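Local structure of suppressor protein MPT5 (Saccharomyces cerevisiae, 5BZ1) at residues F237-S248 with I297-N308. The protein binds a specific sequence in the 3'-UTR of target mRNAs through its Pumilio homology domain and regulates their expression after transcription, repressing HO. Sequence-based numbering, arbitrary orientation.
Sequences FNRLSNELCQLS and ILLTTIDIFTVN
F237 is a knob in a hole formed by I297, T300, T301 and I304, and it leads a largely apolar helix-to-helix contact near the C-terminal end of the Pumilio homology domain, an all-helical repeat fold. Residues 237-248, from the end of Pumilio 6 into Pumilio 7, lie against helix 288-307, which runs into Pumilio 8. With CG anti to the backbone N (chi1 -166°), the F237 ring reaches across to this helix. I297 CG2 sits over one ring face, 3.6 Å from the centroid of the F237 ring, in a CH-pi contact, while S241 CB lies off-centre against the opposite face. T300 CG2 meets the ring edge, 3.9 Å from F237 CZ. Trimming F237 to an alanine would probably leave the hole between I297 and I304 unfilled and deprive I297 CG2 of its aromatic partner. Farther along, L244 CD2 packs on I304 CD1 at 3.7 Å and touches the edge of the F305 ring, whose other neighbours include A321 and L325 of helix 318-326. At the far end C245 SG rests 3.7 Å from N308 CB. The N308 amide turns back on the helix it follows, where ND2 donates to I304 O at 2.8 Å, from the face of that carbonyl opposite to N308 N.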
ATOM      1  N   PHE A 237      -5.355  -1.697  20.542  1.00 37.15           N
ATOM      2  CA  PHE A 237      -6.190  -1.181  21.615  1.00 38.17           C
ATOM      3  C   PHE A 237      -5.386  -0.867  22.873  1.00 40.76           C
ATOM      4  O   PHE A 237      -5.673   0.110  23.558  1.00 47.54           O
ATOM      5  CB  PHE A 237      -7.347  -2.127  21.937  1.00 37.52           C
ATOM      6  CG  PHE A 237      -8.405  -1.497  22.795  1.00 42.11           C
ATOM      7  CD1 PHE A 237      -9.217  -0.489  22.284  1.00 41.88           C
ATOM      8  CD2 PHE A 237      -8.581  -1.892  24.111  1.00 43.41           C
ATOM      9  CE1 PHE A 237     -10.190   0.108  23.070  1.00 46.86           C
ATOM     10  CE2 PHE A 237      -9.552  -1.300  24.904  1.00 48.07           C
ATOM     11  CZ  PHE A 237     -10.357  -0.300  24.382  1.00 47.27           C
ATOM     12  N   ASN A 238      -4.383  -1.687  23.173  1.00 43.09           N
ATOM     13  CA  ASN A 238      -3.522  -1.429  24.325  1.00 46.41           C
ATOM     14  C   ASN A 238      -2.765  -0.108  24.189  1.00 49.15           C
ATOM     15  O   ASN A 238      -2.614   0.634  25.158  1.00 51.18           O
ATOM     16  CB  ASN A 238      -2.539  -2.582  24.539  1.00 51.93           C
ATOM     17  CG  ASN A 238      -3.224  -3.858  24.992  1.00 62.65           C
ATOM     18  OD1 ASN A 238      -4.364  -3.834  25.452  1.00 64.07           O
ATOM     19  ND2 ASN A 238      -2.525  -4.984  24.867  1.00 68.14           N
ATOM     20  N   ARG A 239      -2.304   0.181  22.976  1.00 44.07           N
ATOM     21  CA  ARG A 239      -1.516   1.381  22.711  1.00 48.82           C
ATOM     22  C   ARG A 239      -2.370   2.647  22.631  1.00 48.64           C
ATOM     23  O   ARG A 239      -1.864   3.754  22.824  1.00 56.62           O
ATOM     24  CB  ARG A 239      -0.716   1.218  21.412  1.00 49.39           C
ATOM     25  CG  ARG A 239       0.797   1.267  21.600  1.00 62.60           C
ATOM     26  CD  ARG A 239       1.529   1.516  20.288  1.00 64.65           C
ATOM     27  NE  ARG A 239       2.921   1.909  20.504  1.00 63.00           N
ATOM     28  CZ  ARG A 239       3.299   3.123  20.896  1.00 65.63           C
ATOM     29  NH1 ARG A 239       2.391   4.063  21.127  1.00 63.07           N
ATOM     30  NH2 ARG A 239       4.584   3.401  21.066  1.00 70.15           N
ATOM     31  N   LEU A 240      -3.663   2.479  22.361  1.00 43.20           N
ATOM     32  CA  LEU A 240      -4.533   3.608  22.037  1.00 41.84           C
ATOM     33  C   LEU A 240      -5.700   3.860  22.989  1.00 44.35           C
ATOM     34  O   LEU A 240      -6.249   4.960  22.994  1.00 42.71           O
ATOM     35  CB  LEU A 240      -5.104   3.429  20.636  1.00 42.45           C
ATOM     36  CG  LEU A 240      -4.065   3.282  19.538  1.00 49.03           C
ATOM     37  CD1 LEU A 240      -4.754   2.885  18.251  1.00 45.64           C
ATOM     38  CD2 LEU A 240      -3.286   4.578  19.383  1.00 51.20           C
ATOM     39  N   SER A 241      -6.089   2.848  23.763  1.00 42.54           N
ATOM     40  CA  SER A 241      -7.301   2.919  24.585  1.00 43.49           C
ATOM     41  C   SER A 241      -7.387   4.182  25.436  1.00 39.88           C
ATOM     42  O   SER A 241      -8.460   4.770  25.573  1.00 45.73           O
ATOM     43  CB  SER A 241      -7.424   1.686  25.482  1.00 44.34           C
ATOM     44  OG  SER A 241      -6.302   1.560  26.336  1.00 52.74           O
ATOM     45  N   ASN A 242      -6.253   4.600  25.992  1.00 40.44           N
ATOM     46  CA  ASN A 242      -6.200   5.783  26.845  1.00 46.89           C
ATOM     47  C   ASN A 242      -6.423   7.097  26.087  1.00 45.96           C
ATOM     48  O   ASN A 242      -6.740   8.118  26.696  1.00 46.37           O
ATOM     49  CB  ASN A 242      -4.873   5.829  27.610  1.00 60.73           C
ATOM     50  CG  ASN A 242      -4.823   4.833  28.759  1.00 78.71           C
ATOM     51  OD1 ASN A 242      -5.826   4.593  29.432  1.00 80.26           O
ATOM     52  ND2 ASN A 242      -3.650   4.250  28.988  1.00 85.68           N
ATOM     53  N   GLU A 243      -6.254   7.067  24.767  1.00 39.04           N
ATOM     54  CA  GLU A 243      -6.458   8.250  23.930  1.00 46.87           C
ATOM     55  C   GLU A 243      -7.625   8.064  22.963  1.00 43.91           C
ATOM     56  O   GLU A 243      -7.742   8.796  21.981  1.00 42.84           O
ATOM     57  CB  GLU A 243      -5.197   8.570  23.117  1.00 56.98           C
ATOM     58  CG  GLU A 243      -4.109   9.336  23.855  1.00 74.65           C
ATOM     59  CD  GLU A 243      -2.985   9.778  22.930  1.00 87.26           C
ATOM     60  OE1 GLU A 243      -3.114   9.586  21.700  1.00 87.80           O
ATOM     61  OE2 GLU A 243      -1.974  10.319  23.429  1.00 94.69           O
ATOM     62  N   LEU A 244      -8.482   7.086  23.241  1.00 38.83           N
ATOM     63  CA  LEU A 244      -9.526   6.692  22.297  1.00 34.01           C
ATOM     64  C   LEU A 244     -10.496   7.830  21.988  1.00 37.42           C
ATOM     65  O   LEU A 244     -10.914   8.002  20.842  1.00 43.79           O
ATOM     66  CB  LEU A 244     -10.283   5.465  22.807  1.00 38.58           C
ATOM     67  CG  LEU A 244     -11.235   4.793  21.821  1.00 39.40           C
ATOM     68  CD1 LEU A 244     -10.467   4.319  20.600  1.00 37.20           C
ATOM     69  CD2 LEU A 244     -11.987   3.632  22.471  1.00 38.37           C
ATOM     70  N   CYS A 245     -10.844   8.613  23.004  1.00 38.03           N
ATOM     71  CA  CYS A 245     -11.758   9.733  22.807  1.00 38.32           C
ATOM     72  C   CYS A 245     -11.143  10.833  21.942  1.00 37.93           C
ATOM     73  O   CYS A 245     -11.780  11.325  21.008  1.00 37.35           O
ATOM     74  CB  CYS A 245     -12.214  10.313  24.144  1.00 41.17           C
ATOM     75  SG  CYS A 245     -13.235  11.795  23.967  1.00 53.35           S
ATOM     76  N   GLN A 246      -9.906  11.215  22.250  1.00 37.06           N
ATOM     77  CA  GLN A 246      -9.233  12.251  21.472  1.00 40.76           C
ATOM     78  C   GLN A 246      -9.003  11.835  20.020  1.00 32.34           C
ATOM     79  O   GLN A 246      -9.226  12.628  19.104  1.00 32.33           O
ATOM     80  CB  GLN A 246      -7.908  12.657  22.115  1.00 48.39           C
ATOM     81  CG  GLN A 246      -7.209  13.803  21.388  1.00 60.13           C
ATOM     82  CD  GLN A 246      -8.127  14.996  21.147  1.00 62.88           C
ATOM     83  OE1 GLN A 246      -8.500  15.289  20.007  1.00 48.22           O
ATOM     84  NE2 GLN A 246      -8.497  15.687  22.221  1.00 67.14           N
ATOM     85  N   LEU A 247      -8.557  10.596  19.814  1.00 32.52           N
ATOM     86  CA  LEU A 247      -8.318  10.076  18.467  1.00 34.92           C
ATOM     87  C   LEU A 247      -9.610  10.079  17.648  1.00 35.48           C
ATOM     88  O   LEU A 247      -9.595  10.352  16.449  1.00 36.36           O
ATOM     89  CB  LEU A 247      -7.725   8.666  18.525  1.00 32.52           C
ATOM     90  CG  LEU A 247      -6.292   8.541  19.051  1.00 36.97           C
ATOM     91  CD1 LEU A 247      -5.931   7.087  19.314  1.00 33.76           C
ATOM     92  CD2 LEU A 247      -5.295   9.170  18.087  1.00 29.72           C
ATOM     93  N   SER A 248     -10.723   9.784  18.313  1.00 31.65           N
ATOM     94  CA  SER A 248     -12.039   9.819  17.688  1.00 36.21           C
ATOM     95  C   SER A 248     -12.427  11.227  17.239  1.00 35.05           C
ATOM     96  O   SER A 248     -13.265  11.390  16.353  1.00 32.54           O
ATOM     97  CB  SER A 248     -13.097   9.286  18.658  1.00 34.74           C
ATOM     98  OG  SER A 248     -12.869   7.929  18.971  1.00 36.81           O
ATOM     99  N   ILE A 297     -12.819  -5.877  24.280  1.00 40.21           N
ATOM    100  CA  ILE A 297     -12.448  -4.573  23.739  1.00 42.82           C
ATOM    101  C   ILE A 297     -13.687  -3.764  23.362  1.00 37.49           C
ATOM    102  O   ILE A 297     -13.740  -2.555  23.589  1.00 40.93           O
ATOM    103  CB  ILE A 297     -11.527  -4.721  22.506  1.00 40.15           C
ATOM    104  CG1 ILE A 297     -10.192  -5.344  22.910  1.00 43.19           C
ATOM    105  CG2 ILE A 297     -11.297  -3.376  21.827  1.00 37.83           C
ATOM    106  CD1 ILE A 297      -9.270  -5.642  21.741  1.00 38.02           C
ATOM    107  N   LEU A 298     -14.680  -4.435  22.782  1.00 36.43           N
ATOM    108  CA  LEU A 298     -15.924  -3.778  22.395  1.00 37.67           C
ATOM    109  C   LEU A 298     -16.640  -3.226  23.626  1.00 37.96           C
ATOM    110  O   LEU A 298     -17.053  -2.067  23.645  1.00 42.84           O
ATOM    111  CB  LEU A 298     -16.835  -4.740  21.628  1.00 39.94           C
ATOM    112  CG  LEU A 298     -18.196  -4.195  21.185  1.00 42.69           C
ATOM    113  CD1 LEU A 298     -18.023  -2.930  20.360  1.00 37.77           C
ATOM    114  CD2 LEU A 298     -18.983  -5.235  20.400  1.00 40.60           C
ATOM    115  N   LEU A 299     -16.769  -4.059  24.655  1.00 43.59           N
ATOM    116  CA  LEU A 299     -17.392  -3.648  25.910  1.00 48.93           C
ATOM    117  C   LEU A 299     -16.642  -2.476  26.544  1.00 46.51           C
ATOM    118  O   LEU A 299     -17.254  -1.519  27.018  1.00 39.56           O
ATOM    119  CB  LEU A 299     -17.451  -4.824  26.887  1.00 50.30           C
ATOM    120  CG  LEU A 299     -18.357  -6.000  26.526  1.00 51.45           C
ATOM    121  CD1 LEU A 299     -18.281  -7.082  27.596  1.00 52.96           C
ATOM    122  CD2 LEU A 299     -19.786  -5.525  26.349  1.00 50.27           C
ATOM    123  N   THR A 300     -15.316  -2.560  26.542  1.00 44.39           N
ATOM    124  CA  THR A 300     -14.473  -1.486  27.059  1.00 46.74           C
ATOM    125  C   THR A 300     -14.644  -0.211  26.225  1.00 43.62           C
ATOM    126  O   THR A 300     -14.654   0.899  26.761  1.00 44.72           O
ATOM    127  CB  THR A 300     -12.994  -1.910  27.081  1.00 47.98           C
ATOM    128  OG1 THR A 300     -12.866  -3.170  27.754  1.00 46.29           O
ATOM    129  CG2 THR A 300     -12.138  -0.866  27.788  1.00 42.94           C
ATOM    130  N   THR A 301     -14.784  -0.381  24.914  1.00 40.95           N
ATOM    131  CA  THR A 301     -14.991   0.737  23.997  1.00 37.02           C
ATOM    132  C   THR A 301     -16.335   1.429  24.257  1.00 36.98           C
ATOM    133  O   THR A 301     -16.434   2.657  24.193  1.00 36.38           O
ATOM    134  CB  THR A 301     -14.906   0.280  22.526  1.00 36.35           C
ATOM    135  OG1 THR A 301     -13.576  -0.174  22.239  1.00 36.35           O
ATOM    136  CG2 THR A 301     -15.259   1.421  21.580  1.00 34.88           C
ATOM    137  N   ILE A 302     -17.364   0.637  24.550  1.00 35.50           N
ATOM    138  CA  ILE A 302     -18.684   1.180  24.857  1.00 38.62           C
ATOM    139  C   ILE A 302     -18.622   1.996  26.149  1.00 39.50           C
ATOM    140  O   ILE A 302     -19.235   3.060  26.244  1.00 41.98           O
ATOM    141  CB  ILE A 302     -19.753   0.070  24.973  1.00 40.11           C
ATOM    142  CG1 ILE A 302     -19.894  -0.681  23.650  1.00 34.48           C
ATOM    143  CG2 ILE A 302     -21.103   0.649  25.372  1.00 39.31           C
ATOM    144  CD1 ILE A 302     -20.881  -1.836  23.693  1.00 36.94           C
ATOM    145  N   ASP A 303     -17.874   1.496  27.130  1.00 38.97           N
ATOM    146  CA  ASP A 303     -17.668   2.204  28.393  1.00 43.43           C
ATOM    147  C   ASP A 303     -17.019   3.574  28.171  1.00 44.90           C
ATOM    148  O   ASP A 303     -17.447   4.576  28.741  1.00 44.73           O
ATOM    149  CB  ASP A 303     -16.798   1.370  29.340  1.00 47.77           C
ATOM    150  CG  ASP A 303     -17.521   0.152  29.896  1.00 57.54           C
ATOM    151  OD1 ASP A 303     -18.771   0.131  29.873  1.00 57.46           O
ATOM    152  OD2 ASP A 303     -16.833  -0.781  30.370  1.00 62.45           O
ATOM    153  N   ILE A 304     -15.983   3.605  27.338  1.00 40.66           N
ATOM    154  CA  ILE A 304     -15.256   4.836  27.048  1.00 39.51           C
ATOM    155  C   ILE A 304     -16.141   5.860  26.332  1.00 38.85           C
ATOM    156  O   ILE A 304     -16.172   7.034  26.705  1.00 41.43           O
ATOM    157  CB  ILE A 304     -14.005   4.548  26.200  1.00 42.72           C
ATOM    158  CG1 ILE A 304     -13.019   3.675  26.980  1.00 46.38           C
ATOM    159  CG2 ILE A 304     -13.337   5.840  25.762  1.00 36.87           C
ATOM    160  CD1 ILE A 304     -11.814   3.235  26.167  1.00 46.45           C
ATOM    161  N   PHE A 305     -16.859   5.409  25.309  1.00 34.65           N
ATOM    162  CA  PHE A 305     -17.778   6.271  24.572  1.00 37.53           C
ATOM    163  C   PHE A 305     -18.942   6.742  25.441  1.00 37.66           C
ATOM    164  O   PHE A 305     -19.494   7.818  25.218  1.00 37.67           O
ATOM    165  CB  PHE A 305     -18.304   5.553  23.326  1.00 32.65           C
ATOM    166  CG  PHE A 305     -17.376   5.624  22.149  1.00 32.35           C
ATOM    167  CD1 PHE A 305     -17.832   6.076  20.921  1.00 31.85           C
ATOM    168  CD2 PHE A 305     -16.043   5.249  22.269  1.00 37.76           C
ATOM    169  CE1 PHE A 305     -16.980   6.146  19.827  1.00 32.34           C
ATOM    170  CE2 PHE A 305     -15.187   5.320  21.179  1.00 34.83           C
ATOM    171  CZ  PHE A 305     -15.658   5.769  19.961  1.00 27.88           C
ATOM    172  N   THR A 306     -19.315   5.932  26.426  1.00 36.97           N
ATOM    173  CA  THR A 306     -20.379   6.304  27.355  1.00 39.05           C
ATOM    174  C   THR A 306     -19.912   7.421  28.293  1.00 40.36           C
ATOM    175  O   THR A 306     -20.603   8.427  28.466  1.00 42.78           O
ATOM    176  CB  THR A 306     -20.872   5.095  28.172  1.00 42.16           C
ATOM    177  OG1 THR A 306     -21.417   4.110  27.285  1.00 41.32           O
ATOM    178  CG2 THR A 306     -21.945   5.515  29.171  1.00 41.10           C
ATOM    179  N   VAL A 307     -18.739   7.236  28.891  1.00 41.52           N
ATOM    180  CA  VAL A 307     -18.146   8.246  29.761  1.00 46.29           C
ATOM    181  C   VAL A 307     -17.937   9.570  29.019  1.00 46.20           C
ATOM    182  O   VAL A 307     -18.216  10.644  29.557  1.00 41.80           O
ATOM    183  CB  VAL A 307     -16.811   7.750  30.364  1.00 48.54           C
ATOM    184  CG1 VAL A 307     -16.081   8.876  31.076  1.00 49.03           C
ATOM    185  CG2 VAL A 307     -17.052   6.588  31.327  1.00 46.93           C
ATOM    186  N   ASN A 308     -17.473   9.485  27.776  1.00 38.91           N
ATOM    187  CA  ASN A 308     -17.132  10.671  26.995  1.00 36.57           C
ATOM    188  C   ASN A 308     -18.210  11.083  25.995  1.00 38.44           C
ATOM    189  O   ASN A 308     -17.929  11.813  25.046  1.00 36.32           O
ATOM    190  CB  ASN A 308     -15.807  10.451  26.255  1.00 35.38           C
ATOM    191  CG  ASN A 308     -14.642  10.238  27.197  1.00 44.29           C
ATOM    192  OD1 ASN A 308     -14.046  11.195  27.693  1.00 48.33           O
ATOM    193  ND2 ASN A 308     -14.311   8.978  27.452  1.00 45.86           N
TER